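Long-range contacts in hydroxyethylthiazole kinase (Pyrococcus horikoshii, PDB 3HPD), which probably catalyses the magnesium-dependent transfer of phosphate from ATP to the hydroxyl group of 4-methyl-5-beta-hydroxyethylthiazole, a step in the synthesis of thiamine diphosphate: residues A[3-8]-A[252-257]; A[18-23]-A[41-46]; A[59-64]-A[88-93]; A[187-192]-A[233-238]; A[226-231]-A[240-245]. One frame throughout, in Å; residues are numbered along the deposited sequence.

Contact 1 (A[3-8]-A[252-257]); sequences FIIEAL and NVIRTY
Ile254 of helix 251-257 reaches between Ile5 and Leu8 of helix 2-14, and between the two segments most of the contact runs through this side chain. Its branches divide the work. Ile254 CG2 lies against Ile5 CG1 at 3.7 Å, the two isoleucines sliding past each other in opposite directions, while Ile254 CD1 goes deeper and meets Leu8 CD2 at 3.6 Å. The depth follows from the torsions: with chi1 at -68° CG1 of Ile254 points away from the carbonyl carbon, and the extended chain beyond carries CD1 well out from its own helix. Ile254 CD1 also lies 4.3 Å from Ile4 CG2. Toward the outside, Ile5 CD1 approaches NH2 of Arg255 obliquely, a peripheral touch, since that guanidinium is engaged by Glu251 in a salt bridge. The segments 3-8 and 252-257 run nearly antiparallel (156°), their axes 10.1 Å apart, and Ile5 and Ile254 are the residues whose CA atoms are nearest. Behind this layer Ile4 rests on Ser216 and Val219 of helix 210-231. With no hydrogen bond between the segments, branched aliphatic groups join the first helix to the last, held by shape and exclusion of water, with no polar bond to fix the register.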
# COMPACT_ATOMS: atom_id res chain seq x y z
N PHE A 3 -15.90 20.78 22.00
CA PHE A 3 -14.66 20.06 22.29
C PHE A 3 -14.05 19.41 21.04
O PHE A 3 -12.87 19.06 21.04
CB PHE A 3 -14.87 19.00 23.39
CG PHE A 3 -15.74 17.83 22.98
CD1 PHE A 3 -15.26 16.86 22.10
CD2 PHE A 3 -17.01 17.68 23.52
CE1 PHE A 3 -16.04 15.76 21.75
CE2 PHE A 3 -17.80 16.58 23.18
CZ PHE A 3 -17.31 15.62 22.30
N ILE A 4 -14.86 19.26 20.00
CA ILE A 4 -14.39 18.66 18.75
C ILE A 4 -13.55 19.67 17.99
O ILE A 4 -12.47 19.35 17.49
CB ILE A 4 -15.57 18.22 17.85
CG1 ILE A 4 -16.43 17.18 18.58
CG2 ILE A 4 -15.05 17.65 16.54
CD1 ILE A 4 -17.65 16.74 17.82
N ILE A 5 -14.05 20.90 17.90
CA ILE A 5 -13.35 21.97 17.21
C ILE A 5 -12.02 22.23 17.92
O ILE A 5 -10.98 22.40 17.29
CB ILE A 5 -14.19 23.27 17.20
CG1 ILE A 5 -15.37 23.11 16.23
CG2 ILE A 5 -13.32 24.46 16.80
CD1 ILE A 5 -16.35 24.27 16.24
N GLU A 6 -12.06 22.23 19.25
CA GLU A 6 -10.86 22.47 20.03
C GLU A 6 -9.86 21.32 19.93
O GLU A 6 -8.65 21.55 19.90
CB GLU A 6 -11.22 22.73 21.49
CG GLU A 6 -11.94 24.06 21.69
CD GLU A 6 -11.18 25.23 21.08
OE1 GLU A 6 -10.00 25.42 21.43
OE2 GLU A 6 -11.76 25.96 20.25
N ALA A 7 -10.36 20.09 19.86
CA ALA A 7 -9.47 18.93 19.74
C ALA A 7 -8.73 18.98 18.40
O ALA A 7 -7.52 18.72 18.34
CB ALA A 7 -10.27 17.64 19.85
N LEU A 8 -9.45 19.30 17.34
CA LEU A 8 -8.86 19.37 16.01
C LEU A 8 -7.76 20.42 16.00
O LEU A 8 -6.67 20.20 15.46
CB LEU A 8 -9.91 19.74 14.96
CG LEU A 8 -9.42 19.84 13.51
CD1 LEU A 8 -8.85 18.50 13.08
CD2 LEU A 8 -10.56 20.26 12.60
N ASN A 252 -15.46 26.16 10.70
CA ASN A 252 -16.71 26.44 10.01
C ASN A 252 -17.38 25.18 9.48
O ASN A 252 -18.60 25.01 9.61
CB ASN A 252 -16.49 27.41 8.85
CG ASN A 252 -17.80 27.90 8.25
OD1 ASN A 252 -18.51 28.69 8.86
ND2 ASN A 252 -18.11 27.43 7.05
N VAL A 253 -16.60 24.29 8.89
CA VAL A 253 -17.15 23.05 8.34
C VAL A 253 -17.73 22.18 9.46
O VAL A 253 -18.81 21.61 9.31
CB VAL A 253 -16.07 22.25 7.57
CG1 VAL A 253 -16.68 20.98 6.98
CG2 VAL A 253 -15.49 23.12 6.47
N ILE A 254 -17.02 22.09 10.58
CA ILE A 254 -17.50 21.29 11.70
C ILE A 254 -18.80 21.90 12.24
O ILE A 254 -19.76 21.19 12.51
CB ILE A 254 -16.45 21.24 12.83
CG1 ILE A 254 -15.24 20.43 12.36
CG2 ILE A 254 -17.06 20.62 14.09
CD1 ILE A 254 -14.10 20.39 13.36
N ARG A 255 -18.81 23.22 12.37
CA ARG A 255 -19.98 23.93 12.87
C ARG A 255 -21.22 23.70 12.00
O ARG A 255 -22.32 23.51 12.52
CB ARG A 255 -19.69 25.43 12.94
CG ARG A 255 -20.92 26.32 13.04
CD ARG A 255 -20.50 27.75 13.33
NE ARG A 255 -19.67 27.79 14.53
CZ ARG A 255 -18.43 28.25 14.57
NH1 ARG A 255 -17.85 28.72 13.47
NH2 ARG A 255 -17.75 28.22 15.71
N THR A 256 -21.02 23.71 10.69
CA THR A 256 -22.11 23.53 9.75
C THR A 256 -22.48 22.08 9.39
O THR A 256 -23.62 21.82 9.00
CB THR A 256 -21.83 24.30 8.44
OG1 THR A 256 -20.54 23.93 7.93
CG2 THR A 256 -21.85 25.80 8.69
N TYR A 257 -21.55 21.14 9.53
CA TYR A 257 -21.82 19.75 9.19
C TYR A 257 -21.94 18.74 10.32
O TYR A 257 -22.55 17.68 10.15
CB TYR A 257 -20.77 19.22 8.21
CG TYR A 257 -20.98 19.59 6.76
CD1 TYR A 257 -20.63 20.85 6.29
CD2 TYR A 257 -21.54 18.68 5.86
CE1 TYR A 257 -20.82 21.20 4.95
CE2 TYR A 257 -21.73 19.01 4.52
CZ TYR A 257 -21.37 20.27 4.08
OH TYR A 257 -21.54 20.60 2.75

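Contact 2 (A[18-23]-A[41-46]); sequences VHNITN and PVMAHA
Val18, His19 and Asn20 pair in parallel with Pro41, Val42 and Met43, closing the beta-alpha-beta unit in which helix 27-37 links strands 17-21 and 40-43 of the ribokinase-like sheet. The tight part is the backbone ladder. Asn20 N gives a straight bond of 2.8 Å to Val42 O, whereas Val42 N reaches Val18 O at 3.2 Å from above the carbonyl plane. Farther on the strands diverge, and the bond from Ala44 N to Asn20 O is weak. Over one face of the sheet Asn20 and Met43 lie side by side; a bend at chi2 of Met43 (59°) folds its thioether back until Met43 CE rests 3.6 Å from Asn20 CB, with Leu34 and Thr30 of helix 27-37 above them. Looser packing begins beyond Met43, where the second strand becomes loop: Ile21 CG2 and His45 CB are 4.3 Å apart, and the imidazole of His45 turns away to stack on Trp71 and bond Asp68 of the second subunit. Met43 itself probably contributes to the substrate site and packs on Val25 of that same neighbouring subunit. On the other face His19 bridges the diverging strands. A fully extended chi1 of 177° lays its ring along the sheet, and His19 NE2 donates to Ala44 O at 2.8 Å, the oxygen lying close to the imidazole plane.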
# COMPACT_ATOMS: atom_id res chain seq x y z
N VAL A 18 2.15 9.66 15.88
CA VAL A 18 1.34 8.48 16.17
C VAL A 18 1.99 7.23 15.63
O VAL A 18 2.12 7.04 14.42
CB VAL A 18 -0.08 8.64 15.57
CG1 VAL A 18 -0.94 7.43 15.93
CG2 VAL A 18 -0.72 9.92 16.08
N HIS A 19 2.42 6.37 16.55
CA HIS A 19 3.08 5.12 16.20
C HIS A 19 2.06 4.05 15.83
O HIS A 19 1.19 3.70 16.63
CB HIS A 19 3.92 4.63 17.39
CG HIS A 19 4.59 3.32 17.17
ND1 HIS A 19 5.17 2.60 18.20
CD2 HIS A 19 4.78 2.59 16.05
CE1 HIS A 19 5.69 1.48 17.71
NE2 HIS A 19 5.46 1.45 16.41
N ASN A 20 2.16 3.53 14.61
CA ASN A 20 1.24 2.50 14.13
C ASN A 20 1.91 1.15 13.94
O ASN A 20 2.95 1.05 13.28
CB ASN A 20 0.61 2.90 12.78
CG ASN A 20 -0.30 4.10 12.88
OD1 ASN A 20 -1.52 3.99 12.74
ND2 ASN A 20 0.29 5.27 13.12
N ILE A 21 1.33 0.11 14.53
CA ILE A 21 1.78 -1.26 14.35
C ILE A 21 0.49 -1.73 13.69
O ILE A 21 -0.47 -2.11 14.36
CB ILE A 21 2.01 -1.97 15.69
CG1 ILE A 21 3.06 -1.19 16.50
CG2 ILE A 21 2.48 -3.39 15.45
CD1 ILE A 21 3.30 -1.72 17.89
N THR A 22 0.48 -1.66 12.37
CA THR A 22 -0.74 -1.93 11.64
C THR A 22 -0.71 -3.01 10.55
O THR A 22 0.26 -3.77 10.44
CB THR A 22 -1.24 -0.58 11.07
OG1 THR A 22 -2.57 -0.72 10.56
CG2 THR A 22 -0.29 -0.09 9.97
N ASN A 23 -1.77 -3.09 9.76
CA ASN A 23 -1.86 -4.12 8.72
C ASN A 23 -1.37 -3.66 7.34
O ASN A 23 -1.37 -2.47 7.03
CB ASN A 23 -3.29 -4.70 8.65
CG ASN A 23 -4.27 -3.80 7.92
OD1 ASN A 23 -4.14 -3.57 6.72
ND2 ASN A 23 -5.28 -3.31 8.65
N PRO A 41 2.73 10.32 11.18
CA PRO A 41 2.71 8.87 11.40
C PRO A 41 4.10 8.25 11.40
O PRO A 41 5.04 8.81 10.85
CB PRO A 41 1.91 8.37 10.22
CG PRO A 41 2.47 9.24 9.11
CD PRO A 41 2.50 10.63 9.75
N VAL A 42 4.21 7.10 12.03
CA VAL A 42 5.44 6.33 12.03
C VAL A 42 5.00 4.88 12.16
O VAL A 42 4.31 4.51 13.11
CB VAL A 42 6.42 6.70 13.17
CG1 VAL A 42 5.78 6.47 14.54
CG2 VAL A 42 7.69 5.86 13.04
N MET A 43 5.36 4.07 11.16
CA MET A 43 5.02 2.66 11.17
C MET A 43 6.28 1.87 11.51
O MET A 43 7.29 1.96 10.81
CB MET A 43 4.50 2.22 9.79
CG MET A 43 3.01 2.49 9.56
SD MET A 43 2.54 4.22 9.70
CE MET A 43 0.78 4.13 9.36
N ALA A 44 6.23 1.12 12.61
CA ALA A 44 7.37 0.33 13.05
C ALA A 44 6.87 -0.85 13.88
O ALA A 44 5.90 -0.73 14.63
CB ALA A 44 8.32 1.18 13.88
N HIS A 45 7.54 -1.99 13.75
CA HIS A 45 7.12 -3.19 14.47
C HIS A 45 8.28 -4.01 15.03
O HIS A 45 8.07 -4.86 15.90
CB HIS A 45 6.30 -4.08 13.54
CG HIS A 45 7.09 -4.62 12.38
ND1 HIS A 45 7.46 -3.84 11.31
CD2 HIS A 45 7.62 -5.85 12.16
CE1 HIS A 45 8.20 -4.56 10.48
NE2 HIS A 45 8.31 -5.78 10.97
N ALA A 46 9.49 -3.78 14.54
CA ALA A 46 10.64 -4.56 15.01
C ALA A 46 10.83 -4.48 16.52
O ALA A 46 10.89 -3.40 17.09
CB ALA A 46 11.92 -4.09 14.29

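Contact 3 (A[59-64]-A[88-93]); sequences AVVINI and PIVLDP
Ala59 opens the pairing with a small apolar touch, its CB 3.8 Å from CG of Pro88, and parallel register then holds along both strands. Val60 bonds the neighbouring strand through both its backbone N and its backbone O: Val60 N donates to Pro88 O at 2.9 Å, and Val60 O accepts from Val90 N at 2.8 Å. Val61 turns to the other face and lies alongside Val90, pointing the same way. Ile62 repeats the pair of hydrogen bonds made by Val60, its N aimed almost straight at Val90 O and its O receiving Asp92 N. Its side chain splits between two partners: the longer branch, set by chi1 at -63°, brings Ile62 CD1 to Ile89 CG2, 4.0 Å away, while Ile62 CG2 meets Leu91 CD1 at 3.9 Å. These residues face helices 69-85 and 100-112. Asn63 and Asp92 stand side by side, amide and carboxylate planes 33° apart, but Asn63 OD1 turns to Asn23. At Ile64 the ladder ends in a weak bond to Asp92 O. This central beta-alpha-beta crossover thus combines a regular backbone ladder that weakens at its end with an aliphatic face and a polar strand end, where Asp92 OD2 pairs with Lys118 outside the two segments, consistent with Asp92 positioning that probable ATP-binding lysine.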
# COMPACT_ATOMS: atom_id res chain seq x y z
N ALA A 59 1.30 8.50 20.94
CA ALA A 59 0.20 7.56 21.00
C ALA A 59 0.55 6.35 20.16
O ALA A 59 1.39 6.43 19.25
CB ALA A 59 -1.08 8.21 20.47
N VAL A 60 -0.07 5.21 20.47
CA VAL A 60 0.19 3.98 19.74
C VAL A 60 -1.12 3.40 19.21
O VAL A 60 -2.09 3.26 19.95
CB VAL A 60 0.86 2.92 20.66
CG1 VAL A 60 1.09 1.63 19.89
CG2 VAL A 60 2.19 3.46 21.19
N VAL A 61 -1.14 3.08 17.92
CA VAL A 61 -2.31 2.49 17.29
C VAL A 61 -1.97 1.07 16.86
O VAL A 61 -1.01 0.85 16.12
CB VAL A 61 -2.75 3.31 16.04
CG1 VAL A 61 -3.88 2.60 15.30
CG2 VAL A 61 -3.20 4.70 16.47
N ILE A 62 -2.75 0.11 17.34
CA ILE A 62 -2.55 -1.30 17.02
C ILE A 62 -3.71 -1.78 16.16
O ILE A 62 -4.88 -1.63 16.52
CB ILE A 62 -2.46 -2.17 18.29
CG1 ILE A 62 -1.24 -1.74 19.12
CG2 ILE A 62 -2.36 -3.65 17.92
CD1 ILE A 62 -1.16 -2.40 20.49
N ASN A 63 -3.39 -2.36 15.00
CA ASN A 63 -4.39 -2.85 14.06
C ASN A 63 -3.99 -4.27 13.66
O ASN A 63 -2.94 -4.47 13.04
CB ASN A 63 -4.40 -1.92 12.84
CG ASN A 63 -5.47 -2.29 11.84
OD1 ASN A 63 -5.62 -3.45 11.47
ND2 ASN A 63 -6.23 -1.29 11.38
N ILE A 64 -4.82 -5.25 14.00
CA ILE A 64 -4.53 -6.66 13.71
C ILE A 64 -5.02 -7.20 12.37
O ILE A 64 -5.07 -8.42 12.18
CB ILE A 64 -5.11 -7.56 14.82
CG1 ILE A 64 -6.64 -7.50 14.79
CG2 ILE A 64 -4.60 -7.11 16.18
CD1 ILE A 64 -7.32 -8.43 15.79
N PRO A 88 -1.04 6.65 25.35
CA PRO A 88 -2.36 6.09 25.01
C PRO A 88 -2.33 5.08 23.87
O PRO A 88 -1.59 5.24 22.90
CB PRO A 88 -3.18 7.34 24.69
CG PRO A 88 -2.17 8.29 24.15
CD PRO A 88 -1.01 8.10 25.11
N ILE A 89 -3.13 4.03 24.01
CA ILE A 89 -3.21 2.97 23.02
C ILE A 89 -4.59 2.85 22.39
O ILE A 89 -5.60 2.86 23.10
CB ILE A 89 -2.87 1.60 23.65
CG1 ILE A 89 -1.48 1.64 24.28
CG2 ILE A 89 -2.95 0.50 22.60
CD1 ILE A 89 -1.20 0.48 25.20
N VAL A 90 -4.63 2.76 21.06
CA VAL A 90 -5.88 2.59 20.33
C VAL A 90 -5.82 1.22 19.66
O VAL A 90 -4.86 0.91 18.95
CB VAL A 90 -6.05 3.64 19.21
CG1 VAL A 90 -7.35 3.39 18.45
CG2 VAL A 90 -6.05 5.05 19.80
N LEU A 91 -6.82 0.39 19.90
CA LEU A 91 -6.85 -0.94 19.30
C LEU A 91 -8.01 -1.10 18.33
O LEU A 91 -9.15 -0.82 18.67
CB LEU A 91 -6.98 -2.02 20.38
CG LEU A 91 -7.26 -3.44 19.86
CD1 LEU A 91 -6.05 -3.96 19.07
CD2 LEU A 91 -7.57 -4.37 21.03
N ASP A 92 -7.71 -1.55 17.12
CA ASP A 92 -8.74 -1.80 16.12
C ASP A 92 -8.66 -3.31 15.89
O ASP A 92 -7.76 -3.79 15.20
CB ASP A 92 -8.45 -1.06 14.81
CG ASP A 92 -9.63 -1.10 13.87
OD1 ASP A 92 -10.36 -2.12 13.87
OD2 ASP A 92 -9.84 -0.12 13.12
N PRO A 93 -9.59 -4.07 16.49
CA PRO A 93 -9.67 -5.53 16.40
C PRO A 93 -10.22 -6.05 15.08
O PRO A 93 -11.18 -6.82 15.06
CB PRO A 93 -10.59 -5.87 17.57
CG PRO A 93 -11.61 -4.77 17.47
CD PRO A 93 -10.75 -3.53 17.22

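Contact 4 (A[187-192]-A[233-238]); sequences LGRVTG and KYPGSF
The loop leading to helix 193-205, which ends at the probable substrate-binding residue Gly192, packs here against the first turn of helix 235-248. Phe238 carries the contact. Its chi1 of 171° swings the ring out from the helix and turns its CD2–CE2–CZ side toward the loop. Val190 comes at the ring edge, near the ring plane, with Val190 CG2 3.7 Å from Phe238 CD2. The side chains of Leu187 and Phe238 cross at about a right angle, Leu187 CD2 lying 3.8 Å from Phe238 CZ, and the backbone N of Leu187 approaches CE2 obliquely. One turn earlier Pro235 meets Arg189: Pro235 CG touches Arg189 CB at 3.8 Å, while the guanidinium of Arg189 leads away toward the third subunit. A leucine in place of Phe238 would probably leave Leu187 CD2 without its ring partner and open a gap between the loop and the helix. The other parts of the ring rest on Ala228 and Tyr229 of helix 210-231, which places the phenylalanine between two helices and a loop. No hydrogen bond joins the segments, although the bond from Val190 N to Leu187 O braces the loop from within. Tyr234 is the N-cap residue and Pro235 follows it, a common way for an alpha-helix to begin.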
# COMPACT_ATOMS: atom_id res chain seq x y z
N LEU A 187 -18.33 4.78 1.97
CA LEU A 187 -17.15 4.37 2.72
C LEU A 187 -17.06 2.85 2.66
O LEU A 187 -15.98 2.27 2.80
CB LEU A 187 -17.24 4.81 4.19
CG LEU A 187 -16.94 6.28 4.50
CD1 LEU A 187 -17.17 6.54 5.99
CD2 LEU A 187 -15.50 6.62 4.12
N GLY A 188 -18.20 2.20 2.44
CA GLY A 188 -18.23 0.76 2.35
C GLY A 188 -17.50 0.22 1.13
O GLY A 188 -17.23 -0.98 1.05
N ARG A 189 -17.19 1.10 0.18
CA ARG A 189 -16.49 0.68 -1.03
C ARG A 189 -15.02 1.07 -1.04
O ARG A 189 -14.35 0.98 -2.07
CB ARG A 189 -17.18 1.26 -2.27
CG ARG A 189 -18.63 0.82 -2.44
CD ARG A 189 -18.78 -0.69 -2.33
NE ARG A 189 -20.13 -1.11 -2.72
CZ ARG A 189 -20.46 -1.53 -3.93
NH1 ARG A 189 -19.55 -1.61 -4.89
NH2 ARG A 189 -21.72 -1.86 -4.19
N VAL A 190 -14.52 1.51 0.11
CA VAL A 190 -13.11 1.88 0.24
C VAL A 190 -12.60 1.03 1.40
O VAL A 190 -13.16 1.05 2.49
CB VAL A 190 -12.94 3.38 0.55
CG1 VAL A 190 -11.46 3.73 0.65
CG2 VAL A 190 -13.60 4.21 -0.54
N THR A 191 -11.52 0.29 1.18
CA THR A 191 -11.00 -0.58 2.23
C THR A 191 -10.26 0.13 3.35
O THR A 191 -9.57 1.13 3.13
CB THR A 191 -10.09 -1.68 1.63
OG1 THR A 191 -9.89 -2.70 2.61
CG2 THR A 191 -8.74 -1.10 1.22
N GLY A 192 -10.43 -0.39 4.56
CA GLY A 192 -9.75 0.16 5.73
C GLY A 192 -10.17 1.55 6.19
O GLY A 192 -9.35 2.28 6.75
N LYS A 233 -18.53 10.85 -6.61
CA LYS A 233 -19.56 9.83 -6.40
C LYS A 233 -19.11 8.39 -6.60
O LYS A 233 -19.90 7.46 -6.38
CB LYS A 233 -20.74 10.10 -7.35
CG LYS A 233 -21.25 11.53 -7.33
CD LYS A 233 -21.96 11.85 -6.03
CE LYS A 233 -22.46 13.28 -6.00
NZ LYS A 233 -21.34 14.26 -6.07
N TYR A 234 -17.87 8.19 -7.01
CA TYR A 234 -17.35 6.84 -7.26
C TYR A 234 -16.15 6.53 -6.36
O TYR A 234 -15.38 7.42 -6.03
CB TYR A 234 -17.01 6.73 -8.74
CG TYR A 234 -18.13 7.31 -9.59
CD1 TYR A 234 -19.40 6.73 -9.60
CD2 TYR A 234 -17.93 8.47 -10.33
CE1 TYR A 234 -20.45 7.29 -10.34
CE2 TYR A 234 -18.97 9.05 -11.06
CZ TYR A 234 -20.22 8.45 -11.06
OH TYR A 234 -21.24 9.02 -11.79
N PRO A 235 -15.99 5.25 -5.97
CA PRO A 235 -14.93 4.73 -5.09
C PRO A 235 -13.49 5.24 -5.22
O PRO A 235 -12.87 5.58 -4.20
CB PRO A 235 -15.01 3.22 -5.30
CG PRO A 235 -16.44 3.00 -5.60
CD PRO A 235 -16.74 4.13 -6.56
N GLY A 236 -12.96 5.28 -6.43
CA GLY A 236 -11.60 5.75 -6.62
C GLY A 236 -11.41 7.23 -6.30
O GLY A 236 -10.58 7.60 -5.48
N SER A 237 -12.20 8.07 -6.96
CA SER A 237 -12.13 9.51 -6.75
C SER A 237 -12.57 9.88 -5.33
O SER A 237 -12.06 10.83 -4.74
CB SER A 237 -13.00 10.24 -7.77
OG SER A 237 -12.55 9.97 -9.09
N PHE A 238 -13.54 9.14 -4.80
CA PHE A 238 -14.04 9.38 -3.45
C PHE A 238 -12.92 9.15 -2.43
O PHE A 238 -12.75 9.93 -1.50
CB PHE A 238 -15.23 8.44 -3.18
CG PHE A 238 -15.70 8.43 -1.75
CD1 PHE A 238 -16.37 9.52 -1.20
CD2 PHE A 238 -15.50 7.30 -0.96
CE1 PHE A 238 -16.85 9.48 0.11
CE2 PHE A 238 -15.97 7.25 0.36
CZ PHE A 238 -16.65 8.34 0.89

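Contact 5 (A[226-231]-A[240-245]); sequences EKAYEE and VKLYDW
Helix 210-231 and helix 235-248 form a helical hairpin, linked by a short turn; the segments 226-231 and 240-245 run at 127°, their axes 8.3 Å apart at closest approach. Trp245 carries much of this contact. Lys227 lies over one face of its indole: Lys227 CB sits 3.5 Å from the centroid of the five-membered ring of Trp245 in a CH-pi contact, and bends at chi2 and chi3 lead the chain across the indole until Lys227 CE is 3.5 Å from Trp245 CH2. The ammonium then makes an off-centre cation-pi contact with the six-membered ring while NZ holds a salt bridge to Glu230. At the ring edge, Trp245 NE1 donates to Glu231 OE1 at 2.7 Å, close to the ring plane; the planes of carboxylate and ring are 79° apart. Glu231 OE2 pairs with Lys241 NZ at 3.0 Å, a salt bridge whose hydrogen bond is weak, and this pairing would probably favour an ionised glutamate. Exchanging Trp245 for a phenylalanine is likely to leave Glu231 OE1 without its N-H donor and Lys227 with a smaller surface to lie on. Where the backbones come nearest, Ala228 CB meets Lys241 CB at 3.5 Å, and Leu242 CD2 packs on the same methyl. Asp244 binds Ser237 of the second subunit. Beside the hairpin lies helix 251-257, whose Tyr257 bonds Lys227 and Glu230 of helix 210-231.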
# COMPACT_ATOMS: atom_id res chain seq x y z
N GLU A 226 -18.64 12.89 3.97
CA GLU A 226 -19.76 13.59 3.36
C GLU A 226 -19.25 14.60 2.33
O GLU A 226 -19.78 14.69 1.23
CB GLU A 226 -20.58 14.32 4.43
CG GLU A 226 -21.36 13.38 5.34
CD GLU A 226 -21.98 14.09 6.53
OE1 GLU A 226 -22.53 15.19 6.34
OE2 GLU A 226 -21.94 13.53 7.65
N LYS A 227 -18.21 15.35 2.70
CA LYS A 227 -17.63 16.35 1.81
C LYS A 227 -16.99 15.70 0.59
O LYS A 227 -17.06 16.24 -0.52
CB LYS A 227 -16.58 17.17 2.56
CG LYS A 227 -17.13 18.00 3.71
CD LYS A 227 -18.14 19.03 3.21
CE LYS A 227 -17.49 20.10 2.34
NZ LYS A 227 -18.50 21.06 1.81
N ALA A 228 -16.36 14.55 0.78
CA ALA A 228 -15.72 13.86 -0.33
C ALA A 228 -16.78 13.40 -1.33
O ALA A 228 -16.60 13.53 -2.54
CB ALA A 228 -14.91 12.67 0.18
N TYR A 229 -17.88 12.87 -0.82
CA TYR A 229 -18.93 12.40 -1.71
C TYR A 229 -19.52 13.55 -2.53
O TYR A 229 -19.90 13.36 -3.69
CB TYR A 229 -20.05 11.71 -0.92
CG TYR A 229 -21.03 10.99 -1.81
CD1 TYR A 229 -20.69 9.79 -2.43
CD2 TYR A 229 -22.28 11.54 -2.10
CE1 TYR A 229 -21.56 9.15 -3.31
CE2 TYR A 229 -23.16 10.92 -2.97
CZ TYR A 229 -22.80 9.72 -3.58
OH TYR A 229 -23.66 9.10 -4.45
N GLU A 230 -19.59 14.74 -1.94
CA GLU A 230 -20.13 15.89 -2.65
C GLU A 230 -19.32 16.15 -3.92
O GLU A 230 -19.86 16.59 -4.94
CB GLU A 230 -20.09 17.15 -1.77
CG GLU A 230 -20.85 17.02 -0.46
CD GLU A 230 -20.82 18.30 0.36
OE1 GLU A 230 -19.93 19.14 0.12
OE2 GLU A 230 -21.68 18.45 1.26
N GLU A 231 -18.03 15.85 -3.85
CA GLU A 231 -17.12 16.06 -4.98
C GLU A 231 -16.85 14.82 -5.84
O GLU A 231 -16.46 14.96 -7.00
CB GLU A 231 -15.77 16.57 -4.48
CG GLU A 231 -15.75 18.01 -4.01
CD GLU A 231 -14.34 18.51 -3.81
OE1 GLU A 231 -13.74 18.23 -2.74
OE2 GLU A 231 -13.81 19.16 -4.73
N VAL A 240 -9.71 9.42 -2.84
CA VAL A 240 -8.76 10.52 -2.94
C VAL A 240 -9.25 11.76 -2.18
O VAL A 240 -8.48 12.42 -1.47
CB VAL A 240 -8.51 10.92 -4.42
CG1 VAL A 240 -7.68 12.19 -4.50
CG2 VAL A 240 -7.80 9.78 -5.15
N LYS A 241 -10.53 12.07 -2.33
CA LYS A 241 -11.12 13.24 -1.67
C LYS A 241 -11.18 13.14 -0.15
O LYS A 241 -11.33 14.15 0.53
CB LYS A 241 -12.51 13.51 -2.24
CG LYS A 241 -12.51 13.94 -3.70
CD LYS A 241 -11.91 15.33 -3.88
CE LYS A 241 -11.98 15.79 -5.33
NZ LYS A 241 -11.63 17.22 -5.49
N LEU A 242 -11.08 11.93 0.39
CA LEU A 242 -11.10 11.78 1.84
C LEU A 242 -9.91 12.51 2.46
O LEU A 242 -10.05 13.22 3.45
CB LEU A 242 -11.07 10.30 2.24
CG LEU A 242 -12.32 9.47 1.90
CD1 LEU A 242 -12.09 8.01 2.30
CD2 LEU A 242 -13.53 10.04 2.64
N TYR A 243 -8.74 12.35 1.85
CA TYR A 243 -7.53 13.00 2.33
C TYR A 243 -7.64 14.51 2.15
O TYR A 243 -7.20 15.27 3.01
CB TYR A 243 -6.31 12.49 1.56
CG TYR A 243 -6.17 11.00 1.62
CD1 TYR A 243 -5.72 10.36 2.78
CD2 TYR A 243 -6.54 10.21 0.53
CE1 TYR A 243 -5.64 8.97 2.85
CE2 TYR A 243 -6.46 8.81 0.59
CZ TYR A 243 -6.01 8.21 1.76
OH TYR A 243 -5.91 6.83 1.83
N ASP A 244 -8.21 14.93 1.03
CA ASP A 244 -8.37 16.35 0.76
C ASP A 244 -9.16 17.01 1.87
O ASP A 244 -8.79 18.08 2.36
CB ASP A 244 -9.10 16.58 -0.57
CG ASP A 244 -8.22 16.31 -1.77
OD1 ASP A 244 -7.04 15.94 -1.58
OD2 ASP A 244 -8.70 16.48 -2.90
N TRP A 245 -10.25 16.38 2.29
CA TRP A 245 -11.08 16.96 3.33
C TRP A 245 -10.60 16.79 4.76
O TRP A 245 -10.96 17.58 5.63
CB TRP A 245 -12.53 16.50 3.15
CG TRP A 245 -13.15 17.29 2.05
CD1 TRP A 245 -13.31 16.91 0.75
CD2 TRP A 245 -13.51 18.68 2.11
NE1 TRP A 245 -13.74 17.99 -0.01
CE2 TRP A 245 -13.87 19.08 0.81
CE3 TRP A 245 -13.55 19.62 3.15
CZ2 TRP A 245 -14.27 20.39 0.51
CZ3 TRP A 245 -13.95 20.92 2.85
CH2 TRP A 245 -14.30 21.29 1.54

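How the contacts relate
Contacts 2 and 3 are successive pieces of the parallel part of one mixed sheet, their centres 10 Å apart: strands 17-21 and 59-63 are neighbours, joined by His19 O to Val61 N at 2.7 Å and by Asn23 ND2 to Asn63 OD1 at 2.8 Å. Contacts 4 and 5 share helix 235-248, again with centres 10 Å apart. Contact 1 encloses all the others along the chain and touches contact 5, whose centre is about 17 Å away. Contacts 2 and 4 each hold one probable substrate-binding residue, Met43 and Gly192 respectively, and both contacts lie against neighbouring subunits. Contact 3 borders the probable ATP-binding residue Lys118; contact 1 lies away from these sites.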